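Local coordinates for protein acetaldehyde dehydrogenase (Acetylating) (Geobacillus thermoglucosidasius, PDB 5J78) that probably catalyses the NAD-dependent, coenzyme A-linked interconversion of acetaldehyde and acetyl-CoA, as an acetylating aldehyde dehydrogenase, at residues S311-N316 / A321-K326; Q329-M334 / K363-L368; Q263-D268 / V343-A348; T141-T146 / P167-C172. All coordinates share one frame; numbering follows the deposited sequence.

Interactions 1, 2 and 3 are clustered in the part of the chain built round a seven-stranded parallel sheet. The centres of interactions 1 and 2 are about 8 Å apart and those of 2 and 3 about 9 Å. Gly325 N of interaction 1 lies 3.1 Å from Leu364 O of interaction 2, probably hydrogen-bonded, and neighbouring strands 345-349 and 367-373 join interactions 2 and 3. Interaction 4 belongs to a separate mixed sheet, with its centre about 19 Å from that of interaction 1, yet Thr141 CG2 touches Val324 CG1 at 4.2 Å. It also holds an acetate, and its Asn142 packs on Ile272, next to Cys273, which is oxidised to 3-sulfinoalanine.

Interaction 1 of 4, residues S311-N316 / A321-K326; sequences SIIMVN and AKIVGK
Ile323 meets Ile312 and Ile313 with both of its branches. The contact joins the end of helix 303-313 to the loop that follows a short antiparallel beta hairpin, strands 314-315 and 318-319, on the alpha/beta part of the aldehyde dehydrogenase fold. CG2 of Ile323 sits 3.9 Å from Ile312 CD1 and 3.7 Å from Ile312 O. Its other branch reaches further along the helix end, with CD1 4.0 Å from Ile313 CA and 4.1 Å from Ile313 CG1. In both pairs the side chains cross obliquely. A chi1 of 69° folds CG1 of Ile323 back over its own main chain and leaves CG2 beside the N, which splits the two branches between the two isoleucines. The join between the two segments is apolar, without a hydrogen bond. Polar support comes from Asn320 instead: its ND2 binds Ile312 O, its backbone bonds to that of Ile313, and its OD1 takes Lys322 N. Met334 of helix 328-335 lies on both Ile312 and Ile323, while Pro358 and Phe359 pack on Ile313. Just beyond Ile323 the loop reverses in a type II beta turn from Ile323 to Lys326, where Gly325 supplies the positive phi of 70°. The turn is closed by Lys326 N, which donates to Ile323 O at 3.2 Å.

Interaction 2 of 4, residues Q329-M334 / K363-L368; sequences QVIAEM and KLSPIL
Helix 328-335 packs here on the entrance to strand 367-373, an inner strand of the seven-stranded parallel sheet, next to strand 345-349, and Ile331 is the side chain that makes the contact. The helix lies on the same side of the sheet as helix 303-313, whose Val309 and Ile313 also touch Ile367. CB of Ile331 points at the strand entrance and its two branches part to grip different residues. CG1 stands beside the backbone N (chi1 -65°) and carries CD1 across to Pro366 CD at 3.9 Å and Ser365 CB at 4.2 Å. CG2, on the carbonyl side, meets Ile367 CD1 at 4.2 Å. These are methyl and methylene contacts at ordinary packing distance, and all four residues are buried; Leu346 of the adjoining strand 345-349 adds a further apolar wall to Ile331. The surface that Ile331 meets is shaped by an inverse gamma turn centred on Pro366, in which Ile367 N bonds to Ser365 O at 2.6 Å. Before the turn the chain is pinned by Lys363, whose NZ is gripped by the carbonyl oxygens of Phe359, Ile361 and Gln277. The hydroxyl of Ser365 folds back over the preceding loop: OG donates to Lys363 O at 3.0 Å, approaching from above the carbonyl plane, 64° out of it, with a C=O...OG angle of 115°.

Interaction 3 of 4, residues Q263-D268 / V343-A348; sequences QSKTFD and VKLLVA
Lys344 touches Thr266 first through its backbone: Lys344 O lies 3.2 Å from Thr266 CG2, a close approach of a methyl to a carbonyl. Its side chain runs along the exposed edge of the contact toward a water. The water donates to Thr266 OG1 at 2.6 Å and weakly accepts from Lys344 NZ at 3.2 Å. Thr266 can serve both sides because OG1 occupies the crowded position between the backbone N and the carbonyl carbon (chi1 65°), with CG2 beside the N; the hydroxyl is held as well by Ile262 O, one turn back. Leu345 comes next, and its side chain meets that of Thr266 at about a right angle, CB lying 4.0 Å from Thr266 CG2. Leu345 CD1 also reaches Lys265 CG at 4.3 Å. Only the aliphatic stem of Lys265 is used here, since its NZ leads off to the carbonyl oxygens of Glu276 and Ser365. Leu345 opens strand 345-349 of the parallel sheet, and the end of helix 254-265 packs on the sheet face to which Leu345 points, where Leu368 touches both Leu345 and Lys265. Further along, Leu346 points to the opposite face while its backbone pairs with Pro366 and Leu368. On the strand's other edge Leu345 and Val347 bond by their backbones to Tyr299 of edge strand 298-300.

Interaction 4 of 4, residues T141-T146 / P167-C172; sequences TNPTST and PSAAKC. With ACT (acetate ion), chain I.
This is a buried apolar contact between two helix starts in the Rossmann-like domain of the aldehyde dehydrogenase fold, where helices 143-156 and 170-186 leave the parallel neighbours 124-138 and 160-165 of the mixed sheet. Pro143 CB sits 3.7 Å from Cys172 SG and 3.9 Å from Ala169 CB, the N-cap residue of its helix. With chi1 of Cys172 at 65°, the sulfur is swung over its own backbone toward the proline ring. Alongside, Thr144 CG2 lies 3.8 Å from Cys172 CB, while Thr144 OG1 turns elsewhere, to Asn96 OD1. The start of helix 143-156 also binds an acetate, probably from the crystallisation liquor. Ser145 grips OXT twice, through N at 3.0 Å (N-H...O 164°) and OG at 2.6 Å, with a weak bond from Thr144 N. Lys92 and Lys95 also bind the ion, so that the helix end and two ammonium groups would all favour an anion here. Helix 55-84 covers the contact, with Leu76 on Thr144, Met79 on Cys172 and Ala80 on Pro143, and helix 89-107 flanks the acetate site through Lys95 and Asn96, which touch Ser145.

Interaction 1 of 4, residues S311-N316 / A321-K326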
loop_
_atom_site.group_PDB
_atom_site.type_symbol
_atom_site.label_atom_id
_atom_site.label_comp_id
_atom_site.label_asym_id
_atom_site.label_seq_id
_atom_site.Cartn_x
_atom_site.Cartn_y
_atom_site.Cartn_z
ATOM N N SER A 311 -20.817 -31.748 3.192
ATOM C CA SER A 311 -20.634 -30.904 4.365
ATOM C C SER A 311 -19.177 -30.708 4.724
ATOM O O SER A 311 -18.823 -29.736 5.391
ATOM C CB SER A 311 -21.374 -31.511 5.556
ATOM O OG SER A 311 -22.713 -31.778 5.200
ATOM N N ILE A 312 -18.335 -31.645 4.300
ATOM C CA ILE A 312 -16.915 -31.556 4.598
ATOM C C ILE A 312 -16.067 -31.249 3.363
ATOM O O ILE A 312 -14.845 -31.192 3.461
ATOM C CB ILE A 312 -16.409 -32.860 5.257
ATOM C CG1 ILE A 312 -16.519 -34.052 4.305
ATOM C CG2 ILE A 312 -17.192 -33.135 6.536
ATOM C CD1 ILE A 312 -15.568 -35.169 4.649
ATOM N N ILE A 313 -16.706 -31.062 2.211
ATOM C CA ILE A 313 -15.974 -30.726 0.993
ATOM C C ILE A 313 -15.500 -29.272 1.042
ATOM O O ILE A 313 -14.386 -28.980 0.618
ATOM C CB ILE A 313 -16.813 -30.971 -0.269
ATOM C CG1 ILE A 313 -16.783 -32.462 -0.590
ATOM C CG2 ILE A 313 -16.260 -30.195 -1.486
ATOM C CD1 ILE A 313 -17.648 -32.867 -1.746
ATOM N N MET A 314 -16.328 -28.363 1.547
ATOM C CA MET A 314 -15.837 -27.013 1.825
ATOM C C MET A 314 -16.203 -26.512 3.222
ATOM O O MET A 314 -17.247 -26.859 3.791
ATOM C CB MET A 314 -16.315 -26.026 0.738
ATOM C CG MET A 314 -17.780 -25.973 0.420
ATOM S SD MET A 314 -18.067 -25.402 -1.293
ATOM C CE MET A 314 -16.867 -24.085 -1.433
ATOM N N VAL A 315 -15.268 -25.748 3.784
ATOM C CA VAL A 315 -15.455 -25.034 5.038
ATOM C C VAL A 315 -15.201 -23.561 4.741
ATOM O O VAL A 315 -14.289 -23.223 3.979
ATOM C CB VAL A 315 -14.523 -25.550 6.156
ATOM C CG1 VAL A 315 -14.736 -27.043 6.369
ATOM C CG2 VAL A 315 -13.073 -25.268 5.828
ATOM N N ASN A 316 -16.000 -22.696 5.359
ATOM C CA ASN A 316 -16.276 -21.374 4.805
ATOM C C ASN A 316 -16.870 -21.610 3.422
ATOM O O ASN A 316 -17.718 -22.493 3.249
ATOM C CB ASN A 316 -15.026 -20.488 4.733
ATOM C CG ASN A 316 -14.371 -20.289 6.086
ATOM O OD1 ASN A 316 -15.023 -20.389 7.126
ATOM N ND2 ASN A 316 -13.072 -19.993 6.078
ATOM N N ALA A 321 -9.124 -28.190 3.201
ATOM C CA ALA A 321 -7.791 -28.767 3.038
ATOM C C ALA A 321 -7.671 -30.162 3.659
ATOM O O ALA A 321 -6.795 -30.943 3.274
ATOM C CB ALA A 321 -6.731 -27.838 3.647
ATOM N N LYS A 322 -8.545 -30.486 4.610
ATOM C CA LYS A 322 -8.429 -31.762 5.310
ATOM C C LYS A 322 -8.845 -32.952 4.455
ATOM O O LYS A 322 -8.495 -34.073 4.790
ATOM C CB LYS A 322 -9.238 -31.732 6.612
ATOM C CG LYS A 322 -8.489 -31.029 7.730
ATOM C CD LYS A 322 -9.413 -30.548 8.830
ATOM C CE LYS A 322 -8.631 -29.733 9.852
ATOM N NZ LYS A 322 -9.309 -29.673 11.181
ATOM N N ILE A 323 -9.557 -32.735 3.349
ATOM C CA ILE A 323 -9.846 -33.857 2.449
ATOM C C ILE A 323 -8.900 -33.936 1.259
ATOM O O ILE A 323 -8.921 -34.918 0.531
ATOM C CB ILE A 323 -11.309 -33.829 1.897
ATOM C CG1 ILE A 323 -11.537 -32.667 0.914
ATOM C CG2 ILE A 323 -12.307 -33.784 3.041
ATOM C CD1 ILE A 323 -12.759 -32.865 0.036
ATOM N N VAL A 324 -8.096 -32.905 1.034
ATOM C CA VAL A 324 -7.164 -32.925 -0.097
ATOM C C VAL A 324 -6.229 -34.117 -0.028
ATOM O O VAL A 324 -5.540 -34.307 0.967
ATOM C CB VAL A 324 -6.303 -31.641 -0.151
ATOM C CG1 VAL A 324 -5.233 -31.755 -1.241
ATOM C CG2 VAL A 324 -7.193 -30.429 -0.375
ATOM N N GLY A 325 -6.198 -34.915 -1.091
ATOM C CA GLY A 325 -5.254 -36.013 -1.181
ATOM C C GLY A 325 -5.541 -37.170 -0.228
ATOM O O GLY A 325 -4.651 -37.966 0.073
ATOM N N LYS A 326 -6.783 -37.273 0.235
ATOM C CA LYS A 326 -7.165 -38.334 1.178
ATOM C C LYS A 326 -7.810 -39.535 0.491
ATOM O O LYS A 326 -8.580 -39.387 -0.458
ATOM C CB LYS A 326 -8.107 -37.761 2.240
ATOM C CG LYS A 326 -7.437 -36.725 3.141
ATOM C CD LYS A 326 -6.260 -37.355 3.883
ATOM C CE LYS A 326 -5.682 -36.444 4.948
ATOM N NZ LYS A 326 -4.533 -37.110 5.627
#

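Interaction 2 of 4, residues Q329-M334 / K363-L368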
loop_
_atom_site.group_PDB
_atom_site.type_symbol
_atom_site.label_atom_id
_atom_site.label_comp_id
_atom_site.label_asym_id
_atom_site.label_seq_id
_atom_site.Cartn_x
_atom_site.Cartn_y
_atom_site.Cartn_z
ATOM N N GLN A 329 -11.688 -43.881 2.014
ATOM C CA GLN A 329 -12.026 -44.364 3.347
ATOM C C GLN A 329 -11.844 -43.297 4.420
ATOM O O GLN A 329 -12.644 -43.214 5.352
ATOM C CB GLN A 329 -11.180 -45.583 3.696
ATOM C CG GLN A 329 -11.537 -46.838 2.893
ATOM C CD GLN A 329 -11.122 -46.768 1.416
ATOM O OE1 GLN A 329 -10.145 -46.086 1.041
ATOM N NE2 GLN A 329 -11.866 -47.484 0.571
ATOM N N VAL A 330 -10.789 -42.490 4.289
ATOM C CA VAL A 330 -10.545 -41.386 5.208
ATOM C C VAL A 330 -11.655 -40.362 5.067
ATOM O O VAL A 330 -12.196 -39.883 6.056
ATOM C CB VAL A 330 -9.185 -40.712 4.951
ATOM C CG1 VAL A 330 -9.019 -39.451 5.825
ATOM C CG2 VAL A 330 -8.036 -41.705 5.179
ATOM N N ILE A 331 -11.999 -40.036 3.826
ATOM C CA ILE A 331 -13.073 -39.093 3.568
ATOM C C ILE A 331 -14.394 -39.617 4.140
ATOM O O ILE A 331 -15.158 -38.860 4.741
ATOM C CB ILE A 331 -13.217 -38.842 2.070
ATOM C CG1 ILE A 331 -11.955 -38.157 1.530
ATOM C CG2 ILE A 331 -14.420 -37.969 1.767
ATOM C CD1 ILE A 331 -11.841 -38.229 0.050
ATOM N N ALA A 332 -14.663 -40.905 3.929
ATOM C CA ALA A 332 -15.890 -41.531 4.446
ATOM C C ALA A 332 -15.980 -41.359 5.958
ATOM O O ALA A 332 -17.004 -40.945 6.491
ATOM C CB ALA A 332 -15.923 -43.000 4.085
ATOM N N GLU A 333 -14.878 -41.661 6.635
ATOM C CA GLU A 333 -14.802 -41.531 8.072
ATOM C C GLU A 333 -15.077 -40.098 8.494
ATOM O O GLU A 333 -15.815 -39.851 9.454
ATOM C CB GLU A 333 -13.431 -41.980 8.568
ATOM C CG GLU A 333 -13.384 -42.280 10.056
ATOM C CD GLU A 333 -12.005 -42.723 10.520
ATOM O OE1 GLU A 333 -11.218 -43.213 9.677
ATOM O OE2 GLU A 333 -11.709 -42.578 11.728
ATOM N N MET A 334 -14.510 -39.155 7.747
ATOM C CA MET A 334 -14.630 -37.737 8.071
ATOM C C MET A 334 -16.064 -37.288 7.940
ATOM O O MET A 334 -16.540 -36.453 8.705
ATOM C CB MET A 334 -13.755 -36.874 7.141
ATOM C CG MET A 334 -12.284 -36.914 7.432
ATOM S SD MET A 334 -11.354 -35.803 6.349
ATOM C CE MET A 334 -9.756 -35.870 7.170
ATOM N N LYS A 363 -12.132 -30.513 -6.310
ATOM C CA LYS A 363 -12.153 -31.228 -5.030
ATOM C C LYS A 363 -10.791 -31.770 -4.599
ATOM O O LYS A 363 -10.604 -32.103 -3.423
ATOM C CB LYS A 363 -13.191 -32.369 -5.115
ATOM C CG LYS A 363 -14.615 -31.818 -5.292
ATOM C CD LYS A 363 -15.648 -32.866 -5.707
ATOM C CE LYS A 363 -15.464 -33.333 -7.133
ATOM N NZ LYS A 363 -15.928 -32.332 -8.137
ATOM N N LEU A 364 -9.852 -31.842 -5.543
ATOM C CA LEU A 364 -8.476 -32.266 -5.264
ATOM C C LEU A 364 -8.457 -33.505 -4.364
ATOM O O LEU A 364 -7.711 -33.589 -3.393
ATOM C CB LEU A 364 -7.675 -31.127 -4.621
ATOM C CG LEU A 364 -7.188 -30.007 -5.566
ATOM C CD1 LEU A 364 -6.518 -28.886 -4.782
ATOM C CD2 LEU A 364 -6.236 -30.532 -6.624
ATOM N N SER A 365 -9.304 -34.466 -4.700
ATOM C CA SER A 365 -9.443 -35.683 -3.903
ATOM C C SER A 365 -10.263 -36.685 -4.715
ATOM O O SER A 365 -10.825 -36.329 -5.764
ATOM C CB SER A 365 -10.105 -35.383 -2.552
ATOM O OG SER A 365 -11.417 -34.880 -2.743
ATOM N N PRO A 366 -10.325 -37.940 -4.259
ATOM C CA PRO A 366 -10.973 -38.969 -5.073
ATOM C C PRO A 366 -12.500 -38.897 -4.955
ATOM O O PRO A 366 -13.174 -39.855 -4.565
ATOM C CB PRO A 366 -10.401 -40.276 -4.510
ATOM C CG PRO A 366 -9.312 -39.886 -3.588
ATOM C CD PRO A 366 -9.626 -38.525 -3.108
ATOM N N ILE A 367 -13.024 -37.724 -5.299
ATOM C CA ILE A 367 -14.452 -37.470 -5.422
ATOM C C ILE A 367 -14.716 -36.916 -6.808
ATOM O O ILE A 367 -14.020 -36.012 -7.275
ATOM C CB ILE A 367 -14.968 -36.467 -4.377
ATOM C CG1 ILE A 367 -14.582 -36.928 -2.980
ATOM C CG2 ILE A 367 -16.474 -36.299 -4.515
ATOM C CD1 ILE A 367 -14.922 -35.944 -1.852
ATOM N N LEU A 368 -15.763 -37.429 -7.430
ATOM C CA LEU A 368 -16.089 -37.139 -8.805
ATOM C C LEU A 368 -17.577 -36.832 -8.899
ATOM O O LEU A 368 -18.390 -37.609 -8.399
ATOM C CB LEU A 368 -15.706 -38.345 -9.668
ATOM C CG LEU A 368 -15.490 -38.181 -11.157
ATOM C CD1 LEU A 368 -14.498 -37.057 -11.477
ATOM C CD2 LEU A 368 -14.995 -39.498 -11.721
#

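Interaction 3 of 4, residues Q263-D268 / V343-A348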
loop_
_atom_site.group_PDB
_atom_site.type_symbol
_atom_site.label_atom_id
_atom_site.label_comp_id
_atom_site.label_asym_id
_atom_site.label_seq_id
_atom_site.Cartn_x
_atom_site.Cartn_y
_atom_site.Cartn_z
ATOM N N GLN A 263 -7.808 -44.326 -13.151
ATOM C CA GLN A 263 -6.374 -44.272 -12.937
ATOM C C GLN A 263 -5.899 -42.816 -12.741
ATOM O O GLN A 263 -5.083 -42.529 -11.864
ATOM C CB GLN A 263 -5.622 -44.914 -14.107
ATOM C CG GLN A 263 -4.143 -45.148 -13.788
ATOM C CD GLN A 263 -3.327 -45.630 -14.980
ATOM O OE1 GLN A 263 -3.825 -45.726 -16.109
ATOM N NE2 GLN A 263 -2.059 -45.923 -14.731
ATOM N N SER A 264 -6.424 -41.911 -13.558
ATOM C CA SER A 264 -6.041 -40.504 -13.509
ATOM C C SER A 264 -6.580 -39.816 -12.258
ATOM O O SER A 264 -5.853 -39.076 -11.587
ATOM C CB SER A 264 -6.543 -39.772 -14.768
ATOM O OG SER A 264 -6.494 -38.370 -14.606
ATOM N N LYS A 265 -7.858 -40.054 -11.957
ATOM C CA LYS A 265 -8.536 -39.384 -10.842
ATOM C C LYS A 265 -7.965 -39.776 -9.486
ATOM O O LYS A 265 -7.809 -38.932 -8.601
ATOM C CB LYS A 265 -10.038 -39.686 -10.884
ATOM C CG LYS A 265 -10.846 -39.168 -9.704
ATOM C CD LYS A 265 -10.620 -37.687 -9.467
ATOM C CE LYS A 265 -11.741 -37.101 -8.698
ATOM N NZ LYS A 265 -11.487 -35.653 -8.416
ATOM N N THR A 266 -7.644 -41.056 -9.324
ATOM C CA THR A 266 -7.183 -41.540 -8.031
ATOM C C THR A 266 -5.665 -41.438 -7.898
ATOM O O THR A 266 -5.110 -41.780 -6.862
ATOM C CB THR A 266 -7.637 -43.004 -7.788
ATOM O OG1 THR A 266 -7.006 -43.883 -8.732
ATOM C CG2 THR A 266 -9.158 -43.106 -7.918
ATOM N N PHE A 267 -4.992 -40.959 -8.940
ATOM C CA PHE A 267 -3.540 -40.847 -8.883
ATOM C C PHE A 267 -3.141 -39.846 -7.798
ATOM O O PHE A 267 -3.602 -38.705 -7.773
ATOM C CB PHE A 267 -2.967 -40.439 -10.242
ATOM C CG PHE A 267 -1.458 -40.349 -10.266
ATOM C CD1 PHE A 267 -0.684 -41.481 -10.496
ATOM C CD2 PHE A 267 -0.818 -39.129 -10.097
ATOM C CE1 PHE A 267 0.717 -41.408 -10.536
ATOM C CE2 PHE A 267 0.585 -39.040 -10.130
ATOM C CZ PHE A 267 1.352 -40.191 -10.346
ATOM N N ASP A 268 -2.293 -40.312 -6.892
ATOM C CA ASP A 268 -1.930 -39.578 -5.688
ATOM C C ASP A 268 -3.148 -39.083 -4.914
ATOM O O ASP A 268 -3.123 -38.002 -4.317
ATOM C CB ASP A 268 -1.022 -38.405 -6.047
ATOM C CG ASP A 268 -0.151 -37.976 -4.884
ATOM O OD1 ASP A 268 0.198 -38.858 -4.064
ATOM O OD2 ASP A 268 0.198 -36.776 -4.793
ATOM N N VAL A 343 -13.177 -49.645 -2.070
ATOM C CA VAL A 343 -13.638 -48.497 -2.852
ATOM C C VAL A 343 -12.449 -47.634 -3.311
ATOM O O VAL A 343 -11.571 -47.318 -2.521
ATOM C CB VAL A 343 -14.625 -47.639 -2.044
ATOM C CG1 VAL A 343 -14.942 -46.326 -2.767
ATOM C CG2 VAL A 343 -15.904 -48.403 -1.788
ATOM N N LYS A 344 -12.419 -47.260 -4.588
ATOM C CA LYS A 344 -11.300 -46.454 -5.121
ATOM C C LYS A 344 -11.637 -44.976 -5.282
ATOM O O LYS A 344 -10.744 -44.120 -5.285
ATOM C CB LYS A 344 -10.838 -47.000 -6.466
ATOM C CG LYS A 344 -9.903 -48.202 -6.348
ATOM C CD LYS A 344 -9.631 -48.786 -7.722
ATOM C CE LYS A 344 -8.189 -49.248 -7.901
ATOM N NZ LYS A 344 -7.693 -48.946 -9.287
ATOM N N LEU A 345 -12.917 -44.679 -5.438
ATOM C CA LEU A 345 -13.359 -43.301 -5.557
ATOM C C LEU A 345 -14.832 -43.220 -5.252
ATOM O O LEU A 345 -15.577 -44.175 -5.472
ATOM C CB LEU A 345 -13.068 -42.739 -6.958
ATOM C CG LEU A 345 -13.852 -43.286 -8.154
ATOM C CD1 LEU A 345 -13.634 -42.423 -9.392
ATOM C CD2 LEU A 345 -13.449 -44.712 -8.447
ATOM N N LEU A 346 -15.218 -42.076 -4.707
ATOM C CA LEU A 346 -16.596 -41.699 -4.488
ATOM C C LEU A 346 -17.145 -40.922 -5.658
ATOM O O LEU A 346 -16.487 -40.010 -6.156
ATOM C CB LEU A 346 -16.703 -40.832 -3.231
ATOM C CG LEU A 346 -16.055 -41.387 -1.972
ATOM C CD1 LEU A 346 -16.330 -40.449 -0.783
ATOM C CD2 LEU A 346 -16.592 -42.801 -1.686
ATOM N N VAL A 347 -18.363 -41.262 -6.064
ATOM C CA VAL A 347 -19.058 -40.592 -7.154
ATOM C C VAL A 347 -20.417 -40.091 -6.664
ATOM O O VAL A 347 -21.068 -40.729 -5.832
ATOM C CB VAL A 347 -19.262 -41.519 -8.355
ATOM C CG1 VAL A 347 -20.000 -40.782 -9.474
ATOM C CG2 VAL A 347 -17.936 -42.077 -8.838
ATOM N N ALA A 348 -20.834 -38.940 -7.180
ATOM C CA ALA A 348 -22.085 -38.304 -6.768
ATOM C C ALA A 348 -22.794 -37.706 -7.962
ATOM O O ALA A 348 -22.289 -36.772 -8.608
ATOM C CB ALA A 348 -21.832 -37.219 -5.725
HETATM O O HOH W 1 -6.620 -46.300 -7.912
#

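Interaction 4 of 4, residues T141-T146 / P167-C172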
loop_
_atom_site.group_PDB
_atom_site.type_symbol
_atom_site.label_atom_id
_atom_site.label_comp_id
_atom_site.label_asym_id
_atom_site.label_seq_id
_atom_site.Cartn_x
_atom_site.Cartn_y
_atom_site.Cartn_z
ATOM N N THR A 141 0.871 -29.776 -2.796
ATOM C CA THR A 141 0.356 -30.978 -3.442
ATOM C C THR A 141 1.381 -31.765 -4.266
ATOM O O THR A 141 1.322 -33.003 -4.311
ATOM C CB THR A 141 -0.803 -30.627 -4.377
ATOM O OG1 THR A 141 -0.427 -29.511 -5.198
ATOM C CG2 THR A 141 -2.059 -30.289 -3.582
ATOM N N ASN A 142 2.300 -31.052 -4.919
ATOM C CA ASN A 142 3.341 -31.661 -5.754
ATOM C C ASN A 142 4.703 -31.123 -5.351
ATOM O O ASN A 142 5.459 -30.613 -6.189
ATOM C CB ASN A 142 3.107 -31.376 -7.250
ATOM C CG ASN A 142 1.683 -31.631 -7.686
ATOM O OD1 ASN A 142 1.068 -32.636 -7.312
ATOM N ND2 ASN A 142 1.156 -30.728 -8.520
ATOM N N PRO A 143 5.024 -31.211 -4.059
ATOM C CA PRO A 143 6.200 -30.493 -3.557
ATOM C C PRO A 143 7.520 -30.943 -4.199
ATOM O O PRO A 143 8.236 -30.117 -4.736
ATOM C CB PRO A 143 6.200 -30.805 -2.063
ATOM C CG PRO A 143 5.274 -31.996 -1.902
ATOM C CD PRO A 143 4.315 -31.949 -3.003
ATOM N N THR A 144 7.823 -32.234 -4.179
ATOM C CA THR A 144 9.165 -32.676 -4.553
ATOM C C THR A 144 9.298 -32.816 -6.070
ATOM O O THR A 144 10.330 -32.479 -6.636
ATOM C CB THR A 144 9.512 -33.991 -3.844
ATOM O OG1 THR A 144 8.591 -35.008 -4.258
ATOM C CG2 THR A 144 9.405 -33.812 -2.328
ATOM N N SER A 145 8.232 -33.248 -6.736
ATOM C CA SER A 145 8.271 -33.398 -8.187
ATOM C C SER A 145 8.408 -32.057 -8.905
ATOM O O SER A 145 9.068 -31.987 -9.954
ATOM C CB SER A 145 7.029 -34.114 -8.710
ATOM O OG SER A 145 5.832 -33.494 -8.289
ATOM N N THR A 146 7.811 -31.005 -8.336
ATOM C CA THR A 146 7.861 -29.662 -8.945
ATOM C C THR A 146 9.269 -29.066 -8.801
ATOM O O THR A 146 9.757 -28.326 -9.678
ATOM C CB THR A 146 6.816 -28.705 -8.319
ATOM O OG1 THR A 146 5.497 -29.258 -8.453
ATOM C CG2 THR A 146 6.827 -27.331 -9.022
ATOM N N PRO A 167 4.346 -23.704 3.491
ATOM C CA PRO A 167 4.791 -24.070 4.846
ATOM C C PRO A 167 4.506 -25.540 5.251
ATOM O O PRO A 167 5.292 -26.139 5.986
ATOM C CB PRO A 167 4.008 -23.107 5.736
ATOM C CG PRO A 167 3.701 -21.959 4.865
ATOM C CD PRO A 167 3.487 -22.511 3.492
ATOM N N SER A 168 3.434 -26.135 4.741
ATOM C CA SER A 168 3.109 -27.505 5.136
ATOM C C SER A 168 3.975 -28.561 4.409
ATOM O O SER A 168 3.824 -29.776 4.641
ATOM C CB SER A 168 1.622 -27.784 4.892
ATOM O OG SER A 168 1.359 -27.937 3.517
ATOM N N ALA A 169 4.886 -28.097 3.552
ATOM C CA ALA A 169 5.781 -28.981 2.806
ATOM C C ALA A 169 7.238 -28.492 2.821
ATOM O O ALA A 169 8.025 -28.837 1.934
ATOM C CB ALA A 169 5.279 -29.128 1.348
ATOM N N ALA A 170 7.613 -27.713 3.832
ATOM C CA ALA A 170 8.956 -27.111 3.854
ATOM C C ALA A 170 10.113 -28.115 3.863
ATOM O O ALA A 170 11.098 -27.942 3.136
ATOM C CB ALA A 170 9.083 -26.188 5.035
ATOM N N LYS A 171 10.001 -29.181 4.645
ATOM C CA LYS A 171 11.107 -30.135 4.754
ATOM C C LYS A 171 11.308 -30.996 3.500
ATOM O O LYS A 171 12.430 -31.169 3.045
ATOM C CB LYS A 171 10.894 -31.045 5.962
ATOM C CG LYS A 171 11.098 -30.349 7.298
ATOM C CD LYS A 171 10.608 -31.213 8.431
ATOM C CE LYS A 171 10.691 -30.483 9.756
ATOM N NZ LYS A 171 9.368 -30.468 10.438
ATOM N N CYS A 172 10.242 -31.542 2.931
ATOM C CA CYS A 172 10.432 -32.369 1.742
ATOM C C CYS A 172 10.868 -31.506 0.532
ATOM O O CYS A 172 11.674 -31.948 -0.292
ATOM C CB CYS A 172 9.170 -33.165 1.427
ATOM S SG CYS A 172 7.759 -32.194 0.963
HETATM C C ACT I . 5.079 -35.052 -5.127
HETATM O O ACT I . 3.874 -34.985 -4.822
HETATM O OXT ACT I . 5.564 -34.109 -5.731
HETATM C CH3 ACT I . 5.909 -36.258 -4.824
#